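Local coordinates for isochorismatase family protein family (Burkholderia thailandensis, PDB 3TXY) that is of unknown function but belongs to the isochorismatase family of alpha/beta proteins and may be a hydrolase, at residues V104-Q108 against W109-T113; V119-R123 against R124-D128; V161-S165 against T166-T170. One frame throughout, in Å; residues are numbered along the deposited sequence.

Contact 1 of 3, residues V104-Q108 against W109-T113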
loop_
_atom_site.group_PDB
_atom_site.type_symbol
_atom_site.label_atom_id
_atom_site.label_comp_id
_atom_site.label_asym_id
_atom_site.label_seq_id
_atom_site.Cartn_x
_atom_site.Cartn_y
_atom_site.Cartn_z
ATOM N N VAL A 104 2.096 16.279 -10.505
ATOM C CA VAL A 104 1.432 15.967 -9.236
ATOM C C VAL A 104 2.459 16.054 -8.132
ATOM O O VAL A 104 3.541 15.472 -8.248
ATOM C CB VAL A 104 0.842 14.552 -9.261
ATOM C CG1 VAL A 104 0.358 14.137 -7.854
ATOM C CG2 VAL A 104 -0.255 14.466 -10.322
ATOM N N THR A 105 2.114 16.756 -7.060
ATOM C CA THR A 105 3.027 16.938 -5.929
ATOM C C THR A 105 2.497 16.196 -4.719
ATOM O O THR A 105 1.361 16.411 -4.306
ATOM C CB THR A 105 3.198 18.420 -5.576
ATOM O OG1 THR A 105 3.628 19.125 -6.735
ATOM C CG2 THR A 105 4.234 18.610 -4.453
ATOM N N LYS A 106 3.308 15.302 -4.168
ATOM C CA LYS A 106 2.884 14.514 -2.999
ATOM C C LYS A 106 3.775 14.797 -1.795
ATOM O O LYS A 106 4.876 15.356 -1.933
ATOM C CB LYS A 106 2.863 13.007 -3.335
ATOM C CG LYS A 106 4.220 12.372 -3.613
ATOM C CD LYS A 106 4.101 10.899 -3.987
ATOM C CE LYS A 106 5.444 10.303 -4.405
ATOM N NZ LYS A 106 6.292 9.892 -3.236
ATOM N N HIS A 107 3.299 14.385 -0.622
ATOM C CA HIS A 107 3.984 14.625 0.662
ATOM C C HIS A 107 4.212 13.363 1.471
ATOM O O HIS A 107 4.354 13.437 2.696
ATOM C CB HIS A 107 3.190 15.603 1.541
ATOM C CG HIS A 107 2.756 16.872 0.842
ATOM N ND1 HIS A 107 3.633 17.740 0.287
ATOM C CD2 HIS A 107 1.486 17.447 0.701
ATOM C CE1 HIS A 107 2.954 18.788 -0.231
ATOM N NE2 HIS A 107 1.641 18.613 0.045
ATOM N N GLN A 108 4.203 12.210 0.806
ATOM C CA GLN A 108 4.437 10.892 1.431
ATOM C C GLN A 108 4.714 9.873 0.327
ATOM O O GLN A 108 4.913 10.274 -0.820
ATOM C CB GLN A 108 3.264 10.462 2.304
ATOM C CG GLN A 108 2.018 10.109 1.509
ATOM C CD GLN A 108 1.329 11.323 0.905
ATOM O OE1 GLN A 108 1.077 12.305 1.603
ATOM N NE2 GLN A 108 0.990 11.244 -0.393
ATOM N N TRP A 109 4.709 8.570 0.658
ATOM C CA TRP A 109 5.102 7.524 -0.290
ATOM C C TRP A 109 4.254 7.504 -1.518
ATOM O O TRP A 109 4.742 7.784 -2.623
ATOM C CB TRP A 109 5.065 6.143 0.346
ATOM C CG TRP A 109 6.056 5.908 1.455
ATOM C CD1 TRP A 109 6.947 6.806 2.030
ATOM C CD2 TRP A 109 6.201 4.677 2.234
ATOM N NE1 TRP A 109 7.651 6.207 3.049
ATOM C CE2 TRP A 109 7.241 4.935 3.228
ATOM C CE3 TRP A 109 5.610 3.434 2.190
ATOM C CZ2 TRP A 109 7.652 3.965 4.124
ATOM C CZ3 TRP A 109 6.022 2.467 3.097
ATOM C CH2 TRP A 109 7.026 2.723 4.036
ATOM N N GLY A 110 2.975 7.189 -1.335
ATOM C CA GLY A 110 2.069 7.000 -2.444
ATOM C C GLY A 110 1.588 8.294 -3.047
ATOM O O GLY A 110 1.550 9.336 -2.379
ATOM N N ALA A 111 1.189 8.217 -4.319
ATOM C CA ALA A 111 0.878 9.410 -5.099
ATOM C C ALA A 111 -0.576 9.867 -5.087
ATOM O O ALA A 111 -0.912 10.806 -5.808
ATOM C CB ALA A 111 1.355 9.242 -6.546
ATOM N N PHE A 112 -1.434 9.235 -4.283
ATOM C CA PHE A 112 -2.835 9.644 -4.196
ATOM C C PHE A 112 -3.149 10.555 -3.009
ATOM O O PHE A 112 -3.846 11.567 -3.164
ATOM C CB PHE A 112 -3.716 8.416 -4.132
ATOM C CG PHE A 112 -3.826 7.676 -5.431
ATOM C CD1 PHE A 112 -4.756 8.062 -6.378
ATOM C CD2 PHE A 112 -3.037 6.558 -5.691
ATOM C CE1 PHE A 112 -4.903 7.368 -7.560
ATOM C CE2 PHE A 112 -3.176 5.858 -6.868
ATOM C CZ PHE A 112 -4.099 6.270 -7.815
ATOM N N THR A 113 -2.693 10.163 -1.817
ATOM C CA THR A 113 -3.015 10.916 -0.600
ATOM C C THR A 113 -2.578 12.389 -0.725
ATOM O O THR A 113 -1.421 12.673 -1.032
ATOM C CB THR A 113 -2.357 10.298 0.648
ATOM O OG1 THR A 113 -2.758 8.925 0.793
ATOM C CG2 THR A 113 -2.772 11.072 1.908
HETATM O O HOH W 1 0.452 14.501 -0.085
#

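Contact 2 of 3, residues V119-R123 against R124-D128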
loop_
_atom_site.group_PDB
_atom_site.type_symbol
_atom_site.label_atom_id
_atom_site.label_comp_id
_atom_site.label_asym_id
_atom_site.label_seq_id
_atom_site.Cartn_x
_atom_site.Cartn_y
_atom_site.Cartn_z
ATOM N N VAL A 119 -8.201 12.762 -9.383
ATOM C CA VAL A 119 -8.938 13.791 -10.128
ATOM C C VAL A 119 -8.454 13.899 -11.604
ATOM O O VAL A 119 -9.258 13.975 -12.556
ATOM C CB VAL A 119 -8.843 15.164 -9.406
ATOM C CG1 VAL A 119 -9.094 16.323 -10.385
ATOM C CG2 VAL A 119 -9.825 15.218 -8.242
ATOM N N GLN A 120 -7.134 13.905 -11.798
ATOM C CA GLN A 120 -6.564 14.030 -13.154
ATOM C C GLN A 120 -6.911 12.804 -13.984
ATOM O O GLN A 120 -7.326 12.911 -15.132
ATOM C CB GLN A 120 -5.025 14.183 -13.096
ATOM C CG GLN A 120 -4.533 15.498 -12.486
ATOM C CD GLN A 120 -4.687 16.705 -13.391
ATOM O OE1 GLN A 120 -5.077 16.592 -14.547
ATOM N NE2 GLN A 120 -4.371 17.891 -12.854
ATOM N N LEU A 121 -6.742 11.626 -13.396
ATOM C CA LEU A 121 -7.089 10.383 -14.096
ATOM C C LEU A 121 -8.565 10.312 -14.471
ATOM O O LEU A 121 -8.905 10.074 -15.632
ATOM C CB LEU A 121 -6.694 9.139 -13.287
ATOM C CG LEU A 121 -5.185 9.010 -13.038
ATOM C CD1 LEU A 121 -4.861 7.979 -11.963
ATOM C CD2 LEU A 121 -4.433 8.675 -14.317
ATOM N N ARG A 122 -9.445 10.534 -13.499
ATOM C CA ARG A 122 -10.896 10.441 -13.728
ATOM C C ARG A 122 -11.350 11.413 -14.809
ATOM O O ARG A 122 -12.058 11.035 -15.756
ATOM C CB ARG A 122 -11.679 10.751 -12.446
ATOM C CG ARG A 122 -11.424 9.820 -11.273
ATOM C CD ARG A 122 -12.643 8.946 -10.988
ATOM N NE ARG A 122 -13.572 9.411 -9.950
ATOM C CZ ARG A 122 -13.578 8.921 -8.705
ATOM N NH1 ARG A 122 -12.654 8.050 -8.337
ATOM N NH2 ARG A 122 -14.468 9.322 -7.809
ATOM N N ARG A 123 -10.941 12.664 -14.660
ATOM C CA ARG A 123 -11.401 13.700 -15.560
ATOM C C ARG A 123 -10.857 13.588 -16.970
ATOM O O ARG A 123 -11.410 14.184 -17.909
ATOM C CB ARG A 123 -11.148 15.055 -14.935
ATOM C CG ARG A 123 -12.009 15.197 -13.699
ATOM C CD ARG A 123 -11.882 16.554 -13.066
ATOM N NE ARG A 123 -12.434 16.575 -11.711
ATOM C CZ ARG A 123 -12.406 17.643 -10.922
ATOM N NH1 ARG A 123 -11.904 18.791 -11.386
ATOM N NH2 ARG A 123 -12.928 17.584 -9.694
ATOM N N ARG A 124 -9.795 12.812 -17.126
ATOM C CA ARG A 124 -9.174 12.562 -18.419
ATOM C C ARG A 124 -9.652 11.225 -19.004
ATOM O O ARG A 124 -9.157 10.778 -20.032
ATOM C CB ARG A 124 -7.660 12.610 -18.237
ATOM C CG ARG A 124 -7.171 14.006 -17.927
ATOM C CD ARG A 124 -5.690 14.050 -17.569
ATOM N NE ARG A 124 -5.307 15.357 -17.063
ATOM C CZ ARG A 124 -4.915 16.387 -17.814
ATOM N NH1 ARG A 124 -4.836 16.287 -19.129
ATOM N NH2 ARG A 124 -4.589 17.537 -17.242
ATOM N N GLY A 125 -10.597 10.586 -18.313
ATOM C CA GLY A 125 -11.210 9.343 -18.758
ATOM C C GLY A 125 -10.297 8.134 -18.701
ATOM O O GLY A 125 -10.478 7.206 -19.457
ATOM N N ILE A 126 -9.311 8.146 -17.799
ATOM C CA ILE A 126 -8.270 7.111 -17.784
ATOM C C ILE A 126 -8.676 5.884 -16.962
ATOM O O ILE A 126 -9.136 6.009 -15.820
ATOM C CB ILE A 126 -6.953 7.670 -17.217
ATOM C CG1 ILE A 126 -6.448 8.833 -18.090
ATOM C CG2 ILE A 126 -5.911 6.567 -17.078
ATOM C CD1 ILE A 126 -6.203 8.493 -19.554
ATOM N N THR A 127 -8.495 4.700 -17.543
ATOM C CA THR A 127 -8.840 3.447 -16.878
ATOM C C THR A 127 -7.606 2.618 -16.502
ATOM O O THR A 127 -7.684 1.775 -15.614
ATOM C CB THR A 127 -9.725 2.581 -17.793
ATOM O OG1 THR A 127 -8.997 2.288 -18.991
ATOM C CG2 THR A 127 -11.019 3.318 -18.135
ATOM N N ASP A 128 -6.474 2.873 -17.180
ATOM C CA ASP A 128 -5.278 2.063 -17.092
ATOM C C ASP A 128 -4.106 3.003 -16.761
ATOM O O ASP A 128 -3.997 4.090 -17.338
ATOM C CB ASP A 128 -4.967 1.385 -18.441
ATOM C CG ASP A 128 -5.982 0.296 -18.844
ATOM O OD1 ASP A 128 -7.189 0.406 -18.516
ATOM O OD2 ASP A 128 -5.559 -0.661 -19.542
#

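Contact 3 of 3, residues V161-S165 against T166-T170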
loop_
_atom_site.group_PDB
_atom_site.type_symbol
_atom_site.label_atom_id
_atom_site.label_comp_id
_atom_site.label_asym_id
_atom_site.label_seq_id
_atom_site.Cartn_x
_atom_site.Cartn_y
_atom_site.Cartn_z
ATOM N N VAL A 161 11.483 0.700 -12.948
ATOM C CA VAL A 161 11.362 0.821 -11.501
ATOM C C VAL A 161 12.618 0.215 -10.864
ATOM O O VAL A 161 13.072 -0.867 -11.278
ATOM C CB VAL A 161 10.073 0.168 -10.926
ATOM C CG1 VAL A 161 8.829 0.848 -11.506
ATOM C CG2 VAL A 161 10.017 -1.351 -11.158
ATOM N N SER A 162 13.174 0.914 -9.871
ATOM C CA SER A 162 14.347 0.431 -9.146
ATOM C C SER A 162 14.202 0.663 -7.654
ATOM O O SER A 162 13.383 1.470 -7.196
ATOM C CB SER A 162 15.630 1.068 -9.689
ATOM O OG SER A 162 15.847 0.679 -11.029
ATOM N N THR A 163 14.998 -0.073 -6.897
ATOM C CA THR A 163 14.888 -0.072 -5.445
ATOM C C THR A 163 16.232 -0.427 -4.798
ATOM O O THR A 163 17.265 -0.395 -5.470
ATOM C CB THR A 163 13.709 -0.967 -4.995
ATOM O OG1 THR A 163 13.457 -0.771 -3.607
ATOM C CG2 THR A 163 13.927 -2.465 -5.300
ATOM N N TRP A 164 16.235 -0.716 -3.499
ATOM C CA TRP A 164 17.503 -0.774 -2.753
ATOM C C TRP A 164 18.234 -2.093 -2.826
ATOM O O TRP A 164 19.405 -2.179 -2.417
ATOM C CB TRP A 164 17.282 -0.414 -1.281
ATOM C CG TRP A 164 16.365 -1.381 -0.582
ATOM C CD1 TRP A 164 16.678 -2.626 -0.051
ATOM C CD2 TRP A 164 14.932 -1.230 -0.377
ATOM N NE1 TRP A 164 15.571 -3.224 0.474
ATOM C CE2 TRP A 164 14.490 -2.439 0.314
ATOM C CE3 TRP A 164 14.007 -0.237 -0.658
ATOM C CZ2 TRP A 164 13.185 -2.618 0.699
ATOM C CZ3 TRP A 164 12.688 -0.440 -0.271
ATOM C CH2 TRP A 164 12.288 -1.607 0.377
ATOM N N SER A 165 17.574 -3.142 -3.301
ATOM C CA SER A 165 18.229 -4.438 -3.446
ATOM C C SER A 165 17.524 -5.254 -4.521
ATOM O O SER A 165 16.357 -4.990 -4.865
ATOM C CB SER A 165 18.247 -5.203 -2.112
ATOM O OG SER A 165 16.989 -5.816 -1.836
ATOM N N THR A 166 18.238 -6.215 -5.097
ATOM C CA THR A 166 17.629 -7.073 -6.116
ATOM C C THR A 166 16.591 -7.998 -5.468
ATOM O O THR A 166 15.602 -8.352 -6.100
ATOM C CB THR A 166 18.681 -7.888 -6.908
ATOM O OG1 THR A 166 19.536 -8.583 -5.997
ATOM C CG2 THR A 166 19.515 -6.977 -7.777
ATOM N N ASP A 167 16.814 -8.376 -4.208
ATOM C CA ASP A 167 15.820 -9.180 -3.469
ATOM C C ASP A 167 14.500 -8.386 -3.358
ATOM O O ASP A 167 13.397 -8.946 -3.519
ATOM C CB ASP A 167 16.321 -9.542 -2.066
ATOM C CG ASP A 167 17.276 -10.740 -2.045
ATOM O OD1 ASP A 167 17.500 -11.417 -3.074
ATOM O OD2 ASP A 167 17.785 -11.042 -0.957
ATOM N N ALA A 168 14.600 -7.086 -3.070
ATOM C CA ALA A 168 13.387 -6.258 -2.936
ATOM C C ALA A 168 12.700 -6.061 -4.268
ATOM O O ALA A 168 11.479 -6.137 -4.365
ATOM C CB ALA A 168 13.709 -4.914 -2.315
ATOM N N GLN A 169 13.482 -5.842 -5.315
ATOM C CA GLN A 169 12.913 -5.742 -6.656
ATOM C C GLN A 169 12.145 -7.001 -6.991
ATOM O O GLN A 169 10.984 -6.948 -7.393
ATOM C CB GLN A 169 14.000 -5.531 -7.688
ATOM C CG GLN A 169 13.471 -5.393 -9.118
ATOM C CD GLN A 169 13.015 -3.979 -9.455
ATOM O OE1 GLN A 169 12.827 -3.149 -8.564
ATOM N NE2 GLN A 169 12.882 -3.692 -10.762
ATOM N N THR A 170 12.804 -8.138 -6.817
ATOM C CA THR A 170 12.197 -9.413 -7.145
ATOM C C THR A 170 10.954 -9.693 -6.327
ATOM O O THR A 170 9.962 -10.162 -6.873
ATOM C CB THR A 170 13.213 -10.567 -7.027
ATOM O OG1 THR A 170 14.212 -10.366 -8.036
ATOM C CG2 THR A 170 12.517 -11.932 -7.249
#

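Contact 1 of 3, residues V104-Q108 against W109-T113
Gln108 lies folded against Gly110 and Thr113, in the loop that leaves the C-terminal end of strand 102-106. Its CB abuts Trp109 N, CG sits wedged between the backbone N and the carbonyl carbon (chi1 70°), and a turn about CB-CG (chi2 -72°) brings the amide back over the loop. Gln108 CD rests 3.8 Å from Thr113 CB, the two side chains crossing nearly perpendicularly. Gln108 OE1 receives a bond from a water that also donates to Thr113 O and accepts from His107 N. Gln108 NE2 spends itself on two carbonyls: Gly110 O at 2.8 Å, in the amide plane and met almost end-on, and Thr113 O at 2.9 Å, tilted out of that plane in a less straight bond. Lys106 runs past Gly110 O, with Lys106 CD 3.4 Å from that atom, and Lys106 NZ donates to Trp109 O at 2.7 Å and to Gln108 O at 2.8 Å. NZ also reaches Thr61 and forms a salt bridge with Asp20, which recalls the Asp and Lys of the catalytic triad in related cysteine hydrolases. Glu149 of the second subunit binds Gly110 N and Thr113 OG1. Carbonyls thus converge on two side-chain nitrogens, which probably restricts the movement of Lys106 NZ.

Contact 2 of 3, residues V119-R123 against R124-D128
Arg124 lies alongside Gln120 where helix 117-123 ends in a Schellman motif, a worked case of a helix closed by a glycine in a left-handed conformation. Gly125 takes positive phi (71°), a backbone shape that glycine adopts easily, and two amides then turn back into the last turn: Ile126 N bonds to Leu121 O at 2.9 Å, and Gly125 N to Arg122 O at 3.0 Å. Leu121 O is shared, since Arg124 N also reaches it, from the other face of the carbonyl plane, so the last turn has a bifurcated acceptor. The motif usually brings a hydrophobic pair together across the reversal, and here it is Leu121 with Ile126: Leu121 CD2 and Ile126 CG2 meet at 3.8 Å as the side chains pass at a slant. Both also pack on Ala15 of strand 14-19, and this fastens the end of the helix to the central sheet.

A second, polar pair lies on the side of the helix next to strand 102-106, where Gln120 and Arg124 both touch Val102. The two side chains point the same way, and the aliphatic part of Arg124 passes over Gln120 O, with Arg124 CG 3.0 Å from that oxygen. An extended chain from CG to NE carries the guanidinium to the glutamine amide. The amide and guanidinium planes are nearly coplanar, 25° apart. At the other end of the amide, NE2 of Gln120 donates to Asp116, which helps fix its rotation. A single oxygen, Gln120 OE1, is thus gripped side-on by two nitrogens of one guanidinium, Arg124 NE at 2.8 Å and Arg124 NH2 at 2.9 Å.

Contact 3 of 3, residues V161-S165 against T166-T170
Trp164 carries the methyl of Ala168 on one face of its indole, a CH-pi contact at the start of helix 166-180, the helix of a beta-alpha-beta unit that runs from strand 153-162 to strand 182-184. Ala168 CB stands over the rim, 3.7 Å from Trp164 CE2, and Thr163 OG1, hydrogen-bonded to Asn137, lies over the same face, also offset toward the rim. At the edge of the ring, NE1 makes a weak hydrogen bond to Gln175 of the second subunit, while Lys179 of that subunit forms a cation-pi contact with the ring, so the tryptophan works at the dimer interface as well as in the local turn.

The other flat group, the carboxamide of Gln169, meets the strand end by its nitrogen: Gln169 NE2 donates to Val161 O at 2.9 Å, with that oxygen tilted 21° from the amide plane. The donor comes from above the plane of the Val161 carbonyl and is not aimed at a lone pair. CG of Gln169 is turned opposite its backbone N (chi1 -179°), and a kink at the next torsion then brings the amide back toward the strand. Its oxygen OE1 accepts from Thr136, and Thr163 CG2 packs 3.5 Å from Gln169 OE1. The amide thus bridges the first turn of the helix, the preceding strand and the start of helix 136-149.

Ser165, in the N-cap position, closes the start of the helix. The hydroxyl, set between the backbone N and the carbonyl carbon, takes up an amide of the first turn that would otherwise lack an in-helix acceptor, with Ala168 N at 3.0 Å from Ser165 OG. The main chain follows suit one residue later, with Gln169 N donating to Ser165 O at 3.0 Å.

How the contacts relate
Along the chain the three contacts come in series within one isochorismatase domain, and each marks a helix or strand end in the parallel alpha/beta fold. Contacts 1 and 2 are neighbours, their centres about 17 Å apart and their nearest atoms about 4 Å: the first lies where strand 102-106, an outermost strand of the sheet in this chain, ends, the second where the following helix 117-123 gives way to strand 128-134. Contact 3, where strand 153-162 passes into helix 166-180, lies about 29 Å, centre to centre, from contact 2, across the middle of the chain. Contacts 1 and 3, about 21 Å apart between centres, both touch the second subunit, so these turns lie at the subunit interface.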